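Local coordinates for TRAP dicarboxylate ABC transporter, substrate-binding protein (Roseobacter denitrificans, PDB 4OVQ), which binds beta-D-glucuronate in the periplasm as the solute-binding component of a TRAP-type transport system, probably delivering it to the membrane permease, at residues A[136-141]-A[256-261]. Numbering follows the deposited sequence. Where two conformers were deposited one is given.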
# COMPACT_ATOMS: atom_id res chain seq x y z
N GLN A 136 7.18 7.57 -12.20
CA GLN A 136 7.97 6.39 -12.55
C GLN A 136 8.26 5.51 -11.31
O GLN A 136 8.93 5.95 -10.37
CB GLN A 136 9.28 6.88 -13.15
CG GLN A 136 10.37 5.87 -13.30
CD GLN A 136 10.20 5.12 -14.55
OE1 GLN A 136 10.11 5.71 -15.63
NE2 GLN A 136 10.08 3.81 -14.43
N PRO A 137 7.75 4.26 -11.27
CA PRO A 137 8.21 3.39 -10.18
C PRO A 137 9.63 2.88 -10.44
O PRO A 137 9.97 2.55 -11.57
CB PRO A 137 7.20 2.25 -10.20
CG PRO A 137 6.85 2.16 -11.67
CD PRO A 137 6.80 3.57 -12.17
N LEU A 138 10.44 2.90 -9.40
CA LEU A 138 11.84 2.49 -9.44
C LEU A 138 12.09 1.15 -8.78
O LEU A 138 13.04 0.47 -9.15
CB LEU A 138 12.71 3.53 -8.74
CG LEU A 138 12.69 4.93 -9.34
CD1 LEU A 138 13.46 5.86 -8.39
CD2 LEU A 138 13.31 4.95 -10.74
N ALA A 139 11.26 0.76 -7.83
CA ALA A 139 11.37 -0.51 -7.14
C ALA A 139 10.11 -0.76 -6.35
O ALA A 139 9.36 0.19 -6.07
CB ALA A 139 12.58 -0.52 -6.22
N TRP A 140 9.87 -2.02 -6.00
CA TRP A 140 8.69 -2.41 -5.28
C TRP A 140 9.01 -2.75 -3.79
O TRP A 140 9.95 -3.50 -3.47
CB TRP A 140 8.04 -3.65 -5.92
CG TRP A 140 7.69 -3.53 -7.37
CD1 TRP A 140 8.23 -4.26 -8.39
CD2 TRP A 140 6.72 -2.67 -7.96
NE1 TRP A 140 7.67 -3.88 -9.58
CE2 TRP A 140 6.72 -2.92 -9.34
CE3 TRP A 140 5.83 -1.70 -7.46
CZ2 TRP A 140 5.89 -2.23 -10.23
CZ3 TRP A 140 5.00 -1.03 -8.35
CH2 TRP A 140 5.05 -1.30 -9.72
N TYR A 141 8.18 -2.24 -2.89
CA TYR A 141 8.26 -2.56 -1.48
C TYR A 141 7.12 -3.47 -1.06
O TYR A 141 6.02 -3.42 -1.64
CB TYR A 141 8.11 -1.27 -0.66
CG TYR A 141 9.32 -0.40 -0.44
CD1 TYR A 141 10.57 -0.67 -1.00
CD2 TYR A 141 9.20 0.71 0.39
CE1 TYR A 141 11.66 0.17 -0.75
CE2 TYR A 141 10.27 1.54 0.65
CZ TYR A 141 11.48 1.27 0.10
OH TYR A 141 12.53 2.12 0.38
N GLU A 256 19.56 1.37 -9.34
CA GLU A 256 20.32 0.45 -8.50
C GLU A 256 20.11 0.80 -7.00
O GLU A 256 19.84 -0.07 -6.15
CB GLU A 256 21.80 0.49 -8.88
CG GLU A 256 22.63 -0.52 -8.18
CD GLU A 256 24.09 -0.47 -8.64
OE1 GLU A 256 24.37 -0.51 -9.86
OE2 GLU A 256 25.00 -0.37 -7.79
N ALA A 257 20.16 2.09 -6.66
CA ALA A 257 19.88 2.51 -5.29
C ALA A 257 18.49 2.07 -4.86
O ALA A 257 18.30 1.57 -3.79
CB ALA A 257 20.02 4.02 -5.14
N ALA A 258 17.51 2.31 -5.73
CA ALA A 258 16.13 1.96 -5.42
C ALA A 258 15.95 0.48 -5.27
O ALA A 258 15.33 0.01 -4.33
CB ALA A 258 15.22 2.44 -6.54
N GLN A 259 16.50 -0.28 -6.20
CA GLN A 259 16.38 -1.73 -6.14
C GLN A 259 17.03 -2.33 -4.87
O GLN A 259 16.46 -3.20 -4.23
CB GLN A 259 16.96 -2.37 -7.41
CG GLN A 259 16.16 -2.06 -8.67
CD GLN A 259 16.87 -2.46 -9.96
OE1 GLN A 259 18.01 -2.91 -9.94
NE2 GLN A 259 16.19 -2.29 -11.07
N GLU A 260 18.20 -1.83 -4.51
CA GLU A 260 18.90 -2.30 -3.33
C GLU A 260 18.17 -1.88 -2.03
O GLU A 260 18.06 -2.66 -1.09
CB GLU A 260 20.35 -1.84 -3.39
CG GLU A 260 21.12 -2.56 -4.49
CD GLU A 260 22.56 -2.09 -4.64
OE1 GLU A 260 22.96 -1.15 -3.95
OE2 GLU A 260 23.30 -2.69 -5.46
N SER A 261 17.64 -0.65 -2.00
CA SER A 261 16.81 -0.24 -0.90
C SER A 261 15.63 -1.18 -0.74
O SER A 261 15.26 -1.57 0.35
CB SER A 261 16.29 1.17 -1.17
OG SER A 261 15.21 1.55 -0.34
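The phenol of Y141 meets S261 through its hydroxyl: OH donates to OG over 2.8 Å, and the serine oxygen lies at the ring edge, in the plane of the ring. S261 presents that oxygen because OG is anti to its backbone N (chi1 165°), and OG is also hydrogen-bonded to the carbonyl O of A41 in helix 37-52, so the buried serine oxygen takes part in two hydrogen bonds, accepting from the tyrosine and donating to A41. A phenylalanine in place of Y141 would lack the hydroxyl and would probably leave S261 OG with its bond to A41 but no donor from the strand. The strand is an outermost member of the mixed five-stranded sheet in one lobe of this two-lobed periplasmic binding fold, hydrogen-bonded to strand 234-239, Y141 pairing there through its backbone with the glucuronate-binding E234; the helix belongs to the long 248-282 that flanks it. The Y141 side chain lies about 8 Å from the bound sugar. Toward the start of the strand the contact turns apolar and close. A139 directs its methyl at the helix, where CB rests 3.4 Å from the carbonyl O of A258 and 4.0 Å from A258 CB. The methyl of A258 is in turn met by the CB of L138 at 3.5 Å, while the L138 side chain also touches V254 and L255 of the same helix and F243 of helix 240-244. Small residues on both sides let strand and helix axes approach to 6.8 Å, inclined by only 21°. Q259 skirts the margin, its CG 4.0 Å from the carbonyl O of L138.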